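Uncharacterized conserved protein YiiM (Geobacillus stearothermophilus, PDB 5YHH) probably acts as a molybdenum-cofactor-dependent oxidoreductase of the MOSC family, linked to resistance against hydroxylaminopurine. Local coordinates at residues Gln8-Asn13 with Thr94-Thr99; Ala64-Pro69 with Gly148-Val153; Phe73-Glu78 with Cys142-Ser147; Leu115-Gln120 with Arg152-Gly157. All coordinates share one frame; numbering follows the deposited sequence.

Four contacts illustrate how one beta-rich domain is closed by pairings distant in sequence. Contacts 1, 2 and 4 belong to a single mixed sheet. Contacts 2 and 4 share strand 149-153, which pairs with 65-69 and 114-121, and their centres lie about 9 Å apart. Strands 93-96 and 65-69 run side by side, connecting contacts 1 and 2, centres about 10 Å apart. Contact 3 packs helix 71-80 against the end of helix 137-144, its centre about 17 Å from that of contact 2. Along the chain, contact 3 falls between the two segments of contact 2, and contact 1 opens first. Distant parts of the chain are thus joined into one sheet, with contact 3 packed at its side.

Contact 1. Residues Gln8-Asn13 with Thr94-Thr99; sequences QIVSIN and TLLGLT
Thr-94 meets Val-10, Ser-11 and Asn-13 of the antiparallel neighbour strand, among others, and the way its side chain is turned explains which branch meets Asn-13 and which meets Val-10. Its OG1 lies beside the backbone N and anti to the carbonyl carbon (chi1 -54°), where Asn-13 ND2 donates to it at 2.9 Å. The two side chains cross at about a right angle, and the oxygen lies in the plane of the Asn-13 amide. Ser-11 OG donates to Asn-13 OD1 at 2.7 Å, so both ends of that amide are held and its rotation is fixed. Thr-94 OG1 is also hydrogen-bonded to the carboxylate of Glu-91. The methyl CG2 of Thr-94 points elsewhere and meets Val-10 CG2 at 3.8 Å.

The backbone is disturbed here by a classic beta bulge. Val-10 and Ser-11 both face Thr-94, whose carbonyl O accepts from Val-10 N at 2.8 Å and, weakly, from Ser-11 N. The extra residue turns Val-10 so that its other methyl, CG1, slants across Leu-96 and lies 3.8 Å from Leu-96 CB. Beyond the bulge the ladder is regular: Gln-8 and Leu-96 point the same way, side by side, with Gln-8 CG 4.0 Å from Leu-96 CB. On the reverse face Ile-9 CG1 approaches Leu-95 CD2 at 4.1 Å.

Strand 27-35 flanks strand 8-19 on its other edge, while strand 65-69 runs parallel to 93-96. Ile-9 packs on Ile-159 of strand 157-159 and Leu-95 on Leu-165 of strand 165-169, so this face turns toward the interior of the beta domain.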
loop_
_atom_site.group_PDB
_atom_site.type_symbol
_atom_site.label_atom_id
_atom_site.label_comp_id
_atom_site.label_asym_id
_atom_site.label_seq_id
_atom_site.Cartn_x
_atom_site.Cartn_y
_atom_site.Cartn_z
ATOM N N GLN A 8 3.475 -11.692 7.622
ATOM C CA GLN A 8 3.669 -10.821 8.761
ATOM C C GLN A 8 4.082 -9.414 8.412
ATOM O O GLN A 8 4.451 -9.140 7.277
ATOM C CB GLN A 8 4.706 -11.430 9.711
ATOM C CG GLN A 8 6.012 -11.691 9.079
ATOM C CD GLN A 8 7.029 -12.210 10.052
ATOM O OE1 GLN A 8 7.714 -11.433 10.717
ATOM N NE2 GLN A 8 7.165 -13.530 10.121
ATOM N N ILE A 9 4.040 -8.543 9.416
ATOM C CA ILE A 9 4.640 -7.210 9.377
ATOM C C ILE A 9 6.060 -7.385 9.881
ATOM O O ILE A 9 6.279 -7.515 11.077
ATOM C CB ILE A 9 3.859 -6.188 10.294
ATOM C CG1 ILE A 9 2.388 -6.154 9.912
ATOM C CG2 ILE A 9 4.460 -4.780 10.205
ATOM C CD1 ILE A 9 1.410 -5.437 10.962
ATOM N N VAL A 10 7.053 -7.404 8.991
ATOM C CA VAL A 10 8.422 -7.612 9.478
ATOM C C VAL A 10 8.981 -6.340 10.072
ATOM O O VAL A 10 9.796 -6.409 10.983
ATOM C CB VAL A 10 9.437 -8.219 8.469
ATOM C CG1 VAL A 10 9.292 -9.727 8.402
ATOM C CG2 VAL A 10 9.413 -7.525 7.110
ATOM N N SER A 11 8.463 -5.186 9.660
ATOM C CA SER A 11 8.927 -3.933 10.212
ATOM C C SER A 11 7.832 -2.917 10.231
ATOM O O SER A 11 7.042 -2.827 9.302
ATOM C CB SER A 11 10.144 -3.389 9.434
ATOM O OG SER A 11 10.715 -2.281 10.116
ATOM N N ILE A 12 7.759 -2.185 11.333
ATOM C CA ILE A 12 6.875 -1.054 11.457
ATOM C C ILE A 12 7.812 0.127 11.438
ATOM O O ILE A 12 8.747 0.182 12.230
ATOM C CB ILE A 12 6.083 -1.041 12.788
ATOM C CG1 ILE A 12 5.215 -2.302 12.962
ATOM C CG2 ILE A 12 5.236 0.210 12.899
ATOM C CD1 ILE A 12 4.716 -2.458 14.465
ATOM N N ASN A 13 7.547 1.063 10.544
ATOM C CA ASN A 13 8.409 2.195 10.313
ATOM C C ASN A 13 7.674 3.482 10.634
ATOM O O ASN A 13 6.552 3.649 10.195
ATOM C CB ASN A 13 8.866 2.170 8.855
ATOM C CG ASN A 13 9.339 0.776 8.427
ATOM O OD1 ASN A 13 10.192 0.187 9.085
ATOM N ND2 ASN A 13 8.771 0.236 7.356
ATOM N N THR A 94 6.366 -2.841 6.488
ATOM C CA THR A 94 7.102 -3.687 5.590
ATOM C C THR A 94 6.583 -5.088 5.794
ATOM O O THR A 94 6.614 -5.625 6.901
ATOM C CB THR A 94 8.597 -3.654 5.896
ATOM O OG1 THR A 94 9.032 -2.297 5.902
ATOM C CG2 THR A 94 9.348 -4.456 4.825
ATOM N N LEU A 95 6.109 -5.696 4.715
ATOM C CA LEU A 95 5.437 -6.968 4.822
ATOM C C LEU A 95 6.308 -8.105 4.368
ATOM O O LEU A 95 7.292 -7.924 3.636
ATOM C CB LEU A 95 4.168 -6.936 3.984
ATOM C CG LEU A 95 3.071 -5.930 4.334
ATOM C CD1 LEU A 95 1.764 -6.260 3.552
ATOM C CD2 LEU A 95 2.811 -5.865 5.830
ATOM N N LEU A 96 5.961 -9.291 4.851
ATOM C CA LEU A 96 6.514 -10.548 4.337
ATOM C C LEU A 96 5.349 -11.509 4.035
ATOM O O LEU A 96 4.388 -11.598 4.814
ATOM C CB LEU A 96 7.482 -11.153 5.358
ATOM C CG LEU A 96 8.170 -12.433 4.947
ATOM C CD1 LEU A 96 9.259 -12.130 3.857
ATOM C CD2 LEU A 96 8.791 -13.094 6.204
ATOM N N GLY A 97 5.423 -12.204 2.900
ATOM C CA GLY A 97 4.411 -13.181 2.505
ATOM C C GLY A 97 3.151 -12.666 1.835
ATOM O O GLY A 97 2.214 -13.436 1.625
ATOM N N LEU A 98 3.083 -11.369 1.533
ATOM C CA LEU A 98 1.895 -10.777 0.898
ATOM C C LEU A 98 2.341 -9.851 -0.219
ATOM O O LEU A 98 2.837 -8.746 0.051
ATOM C CB LEU A 98 1.060 -10.000 1.918
ATOM C CG LEU A 98 0.342 -10.830 3.011
ATOM C CD1 LEU A 98 0.221 -10.065 4.306
ATOM C CD2 LEU A 98 -1.048 -11.292 2.562
ATOM N N THR A 99 2.216 -10.331 -1.457
ATOM C CA THR A 99 2.511 -9.531 -2.640
ATOM C C THR A 99 1.210 -9.101 -3.362
ATOM O O THR A 99 0.106 -9.561 -3.028
ATOM C CB THR A 99 3.385 -10.299 -3.637
ATOM O OG1 THR A 99 2.623 -11.396 -4.129
ATOM C CG2 THR A 99 4.693 -10.792 -3.005
#

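Contact 2. Residues Ala64-Pro69 with Gly148-Val153; sequences AICAYP and GFYFRV
Ile-65 and Ala-67 pair with Phe-151 and Phe-149 in an antiparallel ladder at the middle of the mixed sheet of the MOSC domain, its centre about 3 Å from the centre of the chain. At one end the ladder closes in a classic beta bulge, where Ala-64 and Ile-65 both face Phe-151. Each of the two pairs is joined by two backbone hydrogen bonds, the shorter being Phe-151 N to Ile-65 O and Ala-67 N to Phe-149 O, both 2.9 Å.

The tight part is the face carrying Ile-65, Ala-67, Phe-149 and Phe-151. The small methyl of Ala-67 touches the rims of two phenyl rings, with CB 3.7 Å from Phe-151 CE2 and 3.9 Å from Phe-149 CE1. Phe-149 takes the position with CG between its backbone N and carbonyl carbon (chi1 39°), which brings the ring back beside Ala-67; Phe-151 CZ lies at the edge of that ring, in its plane. Farther along, Ile-65 CD1 and Val-153 CG2 meet at 3.6 Å, their side chains at about a right angle. Leu-95 and Trp-93 of strand 93-96, together with Val-42, continue this apolar layer. At the far end Gly-148, with positive phi, passes close beside Tyr-68 and Pro-69, all three buried.

The other face is the more solvent-facing side, partly exposed at Tyr-150 and Arg-152, and fewer side chains meet there. Arg-152 points away from strand 65-69. The ring of Tyr-150 leans back toward the partner strand, bringing CE2 to 3.6 Å from Cys-66 CB, and the Cys-66 sulfur SG stands above the face of the ring, 4.6 Å from its centroid and 24° off the normal.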
loop_
_atom_site.group_PDB
_atom_site.type_symbol
_atom_site.label_atom_id
_atom_site.label_comp_id
_atom_site.label_asym_id
_atom_site.label_seq_id
_atom_site.Cartn_x
_atom_site.Cartn_y
_atom_site.Cartn_z
ATOM N N ALA A 64 -4.837 4.986 5.390
ATOM C CA ALA A 64 -4.364 5.043 6.775
ATOM C C ALA A 64 -2.973 4.391 6.955
ATOM O O ALA A 64 -2.140 4.924 7.679
ATOM C CB ALA A 64 -5.343 4.376 7.673
ATOM N N ILE A 65 -2.753 3.235 6.317
ATOM C CA ILE A 65 -1.500 2.472 6.451
ATOM C C ILE A 65 -0.981 2.157 5.042
ATOM O O ILE A 65 -1.662 1.506 4.253
ATOM C CB ILE A 65 -1.706 1.169 7.239
ATOM C CG1 ILE A 65 -2.244 1.460 8.665
ATOM C CG2 ILE A 65 -0.391 0.377 7.327
ATOM C CD1 ILE A 65 -2.867 0.242 9.302
ATOM N N CYS A 66 0.217 2.623 4.726
ATOM C CA CYS A 66 0.902 2.221 3.489
ATOM C C CYS A 66 1.796 0.972 3.730
ATOM O O CYS A 66 2.593 0.955 4.667
ATOM C CB CYS A 66 1.726 3.428 2.970
ATOM S SG CYS A 66 2.628 3.052 1.464
ATOM N N ALA A 67 1.626 -0.071 2.921
ATOM C CA ALA A 67 2.336 -1.357 3.071
ATOM C C ALA A 67 3.140 -1.679 1.831
ATOM O O ALA A 67 2.706 -1.373 0.702
ATOM C CB ALA A 67 1.339 -2.484 3.333
ATOM N N TYR A 68 4.319 -2.278 2.031
ATOM C CA TYR A 68 5.192 -2.654 0.911
ATOM C C TYR A 68 5.783 -4.041 1.113
ATOM O O TYR A 68 6.264 -4.348 2.197
ATOM C CB TYR A 68 6.316 -1.631 0.687
ATOM C CG TYR A 68 6.871 -1.769 -0.685
ATOM C CD1 TYR A 68 6.212 -1.221 -1.772
ATOM C CD2 TYR A 68 8.016 -2.499 -0.909
ATOM C CE1 TYR A 68 6.695 -1.378 -3.036
ATOM C CE2 TYR A 68 8.522 -2.642 -2.163
ATOM C CZ TYR A 68 7.864 -2.092 -3.231
ATOM O OH TYR A 68 8.330 -2.251 -4.514
ATOM N N PRO A 69 5.712 -4.903 0.081
ATOM C CA PRO A 69 6.279 -6.226 0.178
ATOM C C PRO A 69 7.799 -6.210 0.225
ATOM O O PRO A 69 8.425 -5.796 -0.753
ATOM C CB PRO A 69 5.797 -6.904 -1.110
ATOM C CG PRO A 69 4.532 -6.140 -1.487
ATOM C CD PRO A 69 4.862 -4.756 -1.123
ATOM N N GLY A 148 3.131 -2.088 -3.874
ATOM C CA GLY A 148 2.450 -2.127 -2.567
ATOM C C GLY A 148 1.030 -1.554 -2.621
ATOM O O GLY A 148 0.452 -1.382 -3.686
ATOM N N PHE A 149 0.456 -1.284 -1.454
ATOM C CA PHE A 149 -0.998 -1.036 -1.340
ATOM C C PHE A 149 -1.301 -0.424 0.026
ATOM O O PHE A 149 -0.466 -0.452 0.948
ATOM C CB PHE A 149 -1.818 -2.327 -1.549
ATOM C CG PHE A 149 -1.176 -3.573 -0.901
ATOM C CD1 PHE A 149 -1.334 -3.824 0.435
ATOM C CD2 PHE A 149 -0.360 -4.399 -1.630
ATOM C CE1 PHE A 149 -0.730 -4.933 1.035
ATOM C CE2 PHE A 149 0.263 -5.530 -1.031
ATOM C CZ PHE A 149 0.069 -5.774 0.298
ATOM N N TYR A 150 -2.500 0.120 0.164
ATOM C CA TYR A 150 -2.889 0.709 1.416
ATOM C C TYR A 150 -3.954 -0.148 2.098
ATOM O O TYR A 150 -4.725 -0.836 1.431
ATOM C CB TYR A 150 -3.518 2.080 1.164
ATOM C CG TYR A 150 -2.563 3.175 0.834
ATOM C CD1 TYR A 150 -2.256 3.474 -0.490
ATOM C CD2 TYR A 150 -2.032 3.977 1.836
ATOM C CE1 TYR A 150 -1.420 4.528 -0.806
ATOM C CE2 TYR A 150 -1.196 5.037 1.531
ATOM C CZ TYR A 150 -0.879 5.282 0.224
ATOM O OH TYR A 150 -0.056 6.306 -0.066
ATOM N N PHE A 151 -4.029 0.014 3.416
ATOM C CA PHE A 151 -5.145 -0.446 4.235
ATOM C C PHE A 151 -5.854 0.729 4.900
ATOM O O PHE A 151 -5.228 1.723 5.308
ATOM C CB PHE A 151 -4.645 -1.293 5.415
ATOM C CG PHE A 151 -3.900 -2.539 5.051
ATOM C CD1 PHE A 151 -4.570 -3.728 4.813
ATOM C CD2 PHE A 151 -2.509 -2.548 5.044
ATOM C CE1 PHE A 151 -3.861 -4.905 4.530
ATOM C CE2 PHE A 151 -1.803 -3.708 4.772
ATOM C CZ PHE A 151 -2.475 -4.884 4.508
ATOM N N ARG A 152 -7.162 0.569 5.071
ATOM C CA ARG A 152 -7.941 1.346 6.035
ATOM C C ARG A 152 -8.011 0.544 7.338
ATOM O O ARG A 152 -7.849 -0.690 7.347
ATOM C CB ARG A 152 -9.349 1.642 5.486
ATOM C CG ARG A 152 -10.250 0.413 5.273
ATOM C CD ARG A 152 -11.712 0.845 4.992
ATOM N NE ARG A 152 -11.782 1.639 3.757
ATOM C CZ ARG A 152 -11.803 1.141 2.520
ATOM N NH1 ARG A 152 -11.839 -0.165 2.310
ATOM N NH2 ARG A 152 -11.846 1.961 1.487
ATOM N N VAL A 153 -8.240 1.238 8.445
ATOM C CA VAL A 153 -8.341 0.587 9.729
ATOM C C VAL A 153 -9.813 0.430 10.091
ATOM O O VAL A 153 -10.524 1.438 10.269
ATOM C CB VAL A 153 -7.606 1.399 10.789
ATOM C CG1 VAL A 153 -7.846 0.783 12.172
ATOM C CG2 VAL A 153 -6.099 1.498 10.400
#

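Contact 3. Residues Phe73-Glu78 with Cys142-Ser147; sequences FVYWEE and CQTGKS
Thr-144 OG1, which lies near the Trp-76 ring, is held by two backbone groups, Lys-146 N and Ala-140 O: it accepts from Lys-146 N at 3.3 Å in an ST turn and is hydrogen-bonded to Ala-140 O. With OG1 fixed between the backbone N and the carbonyl carbon (chi1 59°), the methyl CG2 is the branch directed at helix 71-80, meeting Tyr-75 OH at 3.5 Å. The oxygen itself stays 4.0 Å from Trp-76 CH2, a packing distance.

Lys-146 makes the larger approach. Its chain crosses the Tyr-75 ring at about a right angle, and CE rests over one face in a CH-pi contact, 3.8 Å from the ring centroid and offset toward the rim. NZ, beyond a bend at the last torsion (chi4 -71°), stays over the same face, 4.9 Å from the centroid of the Tyr-75 ring and 25° off the normal, a long cation-pi contact. Nearer the backbone, Lys-146 CB lies 4.0 Å from Trp-76 CZ2. Of the two aromatic rings, Trp-76 places CH2 at the edge of the Tyr-75 ring, while Tyr-75 CD2 lies over one face of the Trp-76 ring, offset toward its rim.

Tyr-68 ties both segments to the sheet, its hydroxyl being hydrogen-bonded to Lys-146 O and Trp-76 NE1. Gly-145, with positive phi, ends helix 137-144, and Lys-146 centres an inverse gamma turn. Helix 71-80 thus packs against the C-terminal end of helix 137-144 outside the MOSC sheet, through an ST turn and a lysine-tyrosine cation-pi pair.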
loop_
_atom_site.group_PDB
_atom_site.type_symbol
_atom_site.label_atom_id
_atom_site.label_comp_id
_atom_site.label_asym_id
_atom_site.label_seq_id
_atom_site.Cartn_x
_atom_site.Cartn_y
_atom_site.Cartn_z
ATOM N N PHE A 73 12.308 -5.773 -2.434
ATOM C CA PHE A 73 13.630 -5.191 -2.162
ATOM C C PHE A 73 14.765 -5.939 -2.884
ATOM O O PHE A 73 15.746 -5.319 -3.295
ATOM C CB PHE A 73 13.933 -5.189 -0.682
ATOM C CG PHE A 73 13.006 -4.315 0.146
ATOM C CD1 PHE A 73 12.284 -3.260 -0.425
ATOM C CD2 PHE A 73 12.898 -4.533 1.522
ATOM C CE1 PHE A 73 11.454 -2.448 0.362
ATOM C CE2 PHE A 73 12.082 -3.740 2.285
ATOM C CZ PHE A 73 11.361 -2.693 1.702
ATOM N N VAL A 74 14.634 -7.258 -3.001
ATOM C CA VAL A 74 15.604 -8.075 -3.699
ATOM C C VAL A 74 15.731 -7.639 -5.143
ATOM O O VAL A 74 16.851 -7.451 -5.635
ATOM C CB VAL A 74 15.271 -9.591 -3.589
ATOM C CG1 VAL A 74 16.216 -10.445 -4.477
ATOM C CG2 VAL A 74 15.407 -10.034 -2.182
ATOM N N TYR A 75 14.599 -7.465 -5.824
ATOM C CA TYR A 75 14.596 -6.981 -7.169
ATOM C C TYR A 75 15.222 -5.587 -7.266
ATOM O O TYR A 75 16.047 -5.351 -8.149
ATOM C CB TYR A 75 13.179 -6.963 -7.736
ATOM C CG TYR A 75 13.070 -6.250 -9.073
ATOM C CD1 TYR A 75 13.330 -6.925 -10.250
ATOM C CD2 TYR A 75 12.653 -4.918 -9.154
ATOM C CE1 TYR A 75 13.227 -6.309 -11.460
ATOM C CE2 TYR A 75 12.572 -4.282 -10.369
ATOM C CZ TYR A 75 12.835 -4.992 -11.518
ATOM O OH TYR A 75 12.757 -4.393 -12.741
ATOM N N TRP A 76 14.865 -4.668 -6.368
ATOM C CA TRP A 76 15.400 -3.299 -6.450
ATOM C C TRP A 76 16.927 -3.277 -6.219
ATOM O O TRP A 76 17.638 -2.492 -6.863
ATOM C CB TRP A 76 14.701 -2.362 -5.468
ATOM C CG TRP A 76 13.220 -2.229 -5.767
ATOM C CD1 TRP A 76 12.186 -2.575 -4.957
ATOM C CD2 TRP A 76 12.640 -1.769 -6.986
ATOM N NE1 TRP A 76 10.996 -2.345 -5.587
ATOM C CE2 TRP A 76 11.247 -1.858 -6.836
ATOM C CE3 TRP A 76 13.158 -1.286 -8.188
ATOM C CZ2 TRP A 76 10.372 -1.483 -7.833
ATOM C CZ3 TRP A 76 12.275 -0.901 -9.184
ATOM C CH2 TRP A 76 10.889 -1.002 -8.983
ATOM N N GLU A 77 17.427 -4.131 -5.341
ATOM C CA GLU A 77 18.856 -4.180 -5.088
ATOM C C GLU A 77 19.592 -4.707 -6.303
ATOM O O GLU A 77 20.698 -4.264 -6.617
ATOM C CB GLU A 77 19.179 -5.039 -3.898
ATOM C CG GLU A 77 18.650 -4.456 -2.570
ATOM C CD GLU A 77 18.989 -5.324 -1.354
ATOM O OE1 GLU A 77 19.402 -6.523 -1.532
ATOM O OE2 GLU A 77 18.881 -4.794 -0.213
ATOM N N GLU A 78 18.958 -5.645 -6.991
ATOM C CA GLU A 78 19.519 -6.187 -8.238
ATOM C C GLU A 78 19.456 -5.168 -9.372
ATOM O O GLU A 78 20.393 -5.033 -10.163
ATOM C CB GLU A 78 18.761 -7.442 -8.611
ATOM C CG GLU A 78 19.100 -8.598 -7.666
ATOM C CD GLU A 78 18.190 -9.788 -7.829
ATOM O OE1 GLU A 78 17.147 -9.667 -8.507
ATOM O OE2 GLU A 78 18.517 -10.843 -7.264
ATOM N N CYS A 142 5.539 1.461 -11.821
ATOM C CA CYS A 142 4.406 1.290 -12.710
ATOM C C CYS A 142 4.631 0.165 -13.732
ATOM O O CYS A 142 3.714 -0.606 -14.013
ATOM C CB CYS A 142 4.029 2.608 -13.400
ATOM S SG CYS A 142 2.923 2.361 -14.806
ATOM N N GLN A 143 5.848 0.018 -14.248
ATOM C CA GLN A 143 6.125 -1.046 -15.204
ATOM C C GLN A 143 6.147 -2.446 -14.569
ATOM O O GLN A 143 5.698 -3.407 -15.196
ATOM C CB GLN A 143 7.470 -0.824 -15.896
ATOM C CG GLN A 143 7.472 0.266 -16.960
ATOM C CD GLN A 143 8.884 0.618 -17.435
ATOM O OE1 GLN A 143 9.876 0.485 -16.688
ATOM N NE2 GLN A 143 8.978 1.083 -18.686
ATOM N N THR A 144 6.685 -2.579 -13.353
ATOM C CA THR A 144 6.828 -3.892 -12.741
ATOM C C THR A 144 5.579 -4.295 -11.963
ATOM O O THR A 144 5.382 -5.477 -11.685
ATOM C CB THR A 144 8.034 -3.912 -11.787
ATOM O OG1 THR A 144 7.866 -2.903 -10.751
ATOM C CG2 THR A 144 9.307 -3.650 -12.566
ATOM N N GLY A 145 4.786 -3.312 -11.534
ATOM C CA GLY A 145 3.652 -3.564 -10.616
ATOM C C GLY A 145 4.067 -3.800 -9.160
ATOM O O GLY A 145 3.231 -4.218 -8.345
ATOM N N LYS A 146 5.309 -3.474 -8.816
ATOM C CA LYS A 146 5.841 -3.680 -7.462
ATOM C C LYS A 146 5.602 -2.420 -6.657
ATOM O O LYS A 146 6.528 -1.698 -6.281
ATOM C CB LYS A 146 7.329 -4.048 -7.504
ATOM C CG LYS A 146 7.597 -5.327 -8.299
ATOM C CD LYS A 146 9.108 -5.661 -8.401
ATOM C CE LYS A 146 9.435 -6.800 -9.433
ATOM N NZ LYS A 146 8.992 -8.125 -8.955
ATOM N N SER A 147 4.325 -2.189 -6.369
ATOM C CA SER A 147 3.828 -0.911 -5.865
ATOM C C SER A 147 3.474 -0.924 -4.395
ATOM O O SER A 147 3.452 0.136 -3.739
ATOM C CB SER A 147 2.546 -0.538 -6.637
ATOM O OG SER A 147 1.486 -1.467 -6.360
#

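Contact 4. Residues Leu115-Gln120 with Arg152-Gly157; sequences LVQVSQ and RVLQEG
Gln-117 and Arg-152 lie side by side across an antiparallel pair, pointing the same way, and meet through their polar ends. Arg-152 NH1 donates to Gln-117 OE1 at 2.9 Å, but the bond is bent (142° at the hydrogen) and the donor stands above the carbonyl plane, the amide and guanidinium planes being 84° apart. Ser-119 CB covers one face of the guanidinium, 3.7 Å from Arg-152 NH2. A bend at chi3 of 62° folds the arginine chain back toward these partners.

Around this pair, Gln-117 CB packs on Leu-154 CD1 at 3.8 Å, and Gln-117 N and O bond to Arg-152 O and N. Beyond the Val-116 and Val-153 pair, a classic beta bulge places Leu-154 and Gln-155 both opposite Leu-115, whose O accepts from Leu-154 N at 2.8 Å and Gln-155 N at 3.1 Å, just where the chain turns a corner.

Farther out, Asp-62 forms a salt bridge with Arg-152 NH2, Ala-202 O takes a bond from NH1, and Gly-106 O holds Gln-117 NE2. Asp-62 balances the charge of Arg-152, and these bonds probably hold its guanidinium in place, tying strand 149-153 to strand 114-121 and to the C-terminal region at Ala-202.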
loop_
_atom_site.group_PDB
_atom_site.type_symbol
_atom_site.label_atom_id
_atom_site.label_comp_id
_atom_site.label_asym_id
_atom_site.label_seq_id
_atom_site.Cartn_x
_atom_site.Cartn_y
_atom_site.Cartn_z
ATOM N N LEU A 115 -7.816 -4.511 13.213
ATOM C CA LEU A 115 -8.395 -5.092 11.990
ATOM C C LEU A 115 -8.251 -4.082 10.878
ATOM O O LEU A 115 -8.656 -2.919 11.034
ATOM C CB LEU A 115 -9.881 -5.355 12.105
ATOM C CG LEU A 115 -10.416 -6.728 12.423
ATOM C CD1 LEU A 115 -11.899 -6.557 12.827
ATOM C CD2 LEU A 115 -10.232 -7.676 11.236
ATOM N N VAL A 116 -7.731 -4.545 9.752
ATOM C CA VAL A 116 -7.442 -3.687 8.618
ATOM C C VAL A 116 -7.994 -4.290 7.323
ATOM O O VAL A 116 -8.201 -5.496 7.225
ATOM C CB VAL A 116 -5.944 -3.396 8.496
ATOM C CG1 VAL A 116 -5.428 -2.603 9.707
ATOM C CG2 VAL A 116 -5.119 -4.685 8.283
ATOM N N GLN A 117 -8.268 -3.421 6.352
ATOM C CA GLN A 117 -8.853 -3.826 5.080
ATOM C C GLN A 117 -8.106 -3.149 3.950
ATOM O O GLN A 117 -7.884 -1.937 3.998
ATOM C CB GLN A 117 -10.323 -3.408 4.983
ATOM C CG GLN A 117 -11.054 -3.948 3.736
ATOM C CD GLN A 117 -12.526 -3.590 3.700
ATOM O OE1 GLN A 117 -12.905 -2.422 3.878
ATOM N NE2 GLN A 117 -13.375 -4.590 3.449
ATOM N N VAL A 118 -7.808 -3.920 2.909
ATOM C CA VAL A 118 -7.154 -3.392 1.697
ATOM C C VAL A 118 -8.105 -2.468 0.964
ATOM O O VAL A 118 -9.251 -2.837 0.706
ATOM C CB VAL A 118 -6.682 -4.550 0.761
ATOM C CG1 VAL A 118 -6.030 -4.007 -0.521
ATOM C CG2 VAL A 118 -5.706 -5.474 1.501
ATOM N N SER A 119 -7.626 -1.274 0.653
ATOM C CA SER A 119 -8.445 -0.201 0.073
ATOM C C SER A 119 -8.090 0.226 -1.346
ATOM O O SER A 119 -8.962 0.664 -2.094
ATOM C CB SER A 119 -8.349 1.035 0.955
ATOM O OG SER A 119 -7.028 1.531 1.029
ATOM N N GLN A 120 -6.802 0.149 -1.683
ATOM C CA GLN A 120 -6.299 0.572 -2.982
ATOM C C GLN A 120 -4.814 0.201 -3.162
ATOM O O GLN A 120 -4.093 0.022 -2.174
ATOM C CB GLN A 120 -6.441 2.092 -3.118
ATOM C CG GLN A 120 -5.667 2.903 -2.085
ATOM C CD GLN A 120 -5.555 4.384 -2.468
ATOM O OE1 GLN A 120 -6.506 5.098 -2.323
ATOM N NE2 GLN A 120 -4.383 4.818 -2.991
ATOM N N ARG A 152 -7.162 0.569 5.071
ATOM C CA ARG A 152 -7.941 1.346 6.035
ATOM C C ARG A 152 -8.011 0.544 7.338
ATOM O O ARG A 152 -7.849 -0.690 7.347
ATOM C CB ARG A 152 -9.349 1.642 5.486
ATOM C CG ARG A 152 -10.250 0.413 5.273
ATOM C CD ARG A 152 -11.712 0.845 4.992
ATOM N NE ARG A 152 -11.782 1.639 3.757
ATOM C CZ ARG A 152 -11.803 1.141 2.520
ATOM N NH1 ARG A 152 -11.839 -0.165 2.310
ATOM N NH2 ARG A 152 -11.846 1.961 1.487
ATOM N N VAL A 153 -8.240 1.238 8.445
ATOM C CA VAL A 153 -8.341 0.587 9.729
ATOM C C VAL A 153 -9.813 0.430 10.091
ATOM O O VAL A 153 -10.524 1.438 10.269
ATOM C CB VAL A 153 -7.606 1.399 10.789
ATOM C CG1 VAL A 153 -7.846 0.783 12.172
ATOM C CG2 VAL A 153 -6.099 1.498 10.400
ATOM N N LEU A 154 -10.257 -0.827 10.173
ATOM C CA LEU A 154 -11.631 -1.166 10.570
ATOM C C LEU A 154 -11.811 -1.138 12.068
ATOM O O LEU A 154 -12.873 -0.724 12.568
ATOM C CB LEU A 154 -12.040 -2.556 10.038
ATOM C CG LEU A 154 -11.978 -2.715 8.509
ATOM C CD1 LEU A 154 -12.411 -4.134 8.088
ATOM C CD2 LEU A 154 -12.796 -1.629 7.778
ATOM N N GLN A 155 -10.804 -1.623 12.795
ATOM C CA GLN A 155 -10.808 -1.556 14.257
ATOM C C GLN A 155 -9.393 -1.172 14.719
ATOM O O GLN A 155 -8.385 -1.768 14.318
ATOM C CB GLN A 155 -11.341 -2.856 14.916
ATOM C CG GLN A 155 -10.684 -3.183 16.318
ATOM C CD GLN A 155 -11.084 -4.533 16.958
ATOM O OE1 GLN A 155 -12.231 -4.720 17.350
ATOM N NE2 GLN A 155 -10.115 -5.454 17.096
ATOM N N GLU A 156 -9.329 -0.104 15.506
ATOM C CA GLU A 156 -8.067 0.398 16.059
ATOM C C GLU A 156 -7.458 -0.647 16.976
ATOM O O GLU A 156 -8.172 -1.443 17.574
ATOM C CB GLU A 156 -8.330 1.695 16.864
ATOM C CG GLU A 156 -8.653 2.846 15.985
ATOM C CD GLU A 156 -8.803 4.173 16.724
ATOM O OE1 GLU A 156 -9.141 4.181 17.942
ATOM O OE2 GLU A 156 -8.566 5.204 16.047
ATOM N N GLY A 157 -6.140 -0.667 17.087
ATOM C CA GLY A 157 -5.494 -1.543 18.059
ATOM C C GLY A 157 -4.016 -1.258 18.162
ATOM O O GLY A 157 -3.572 -0.123 17.902
#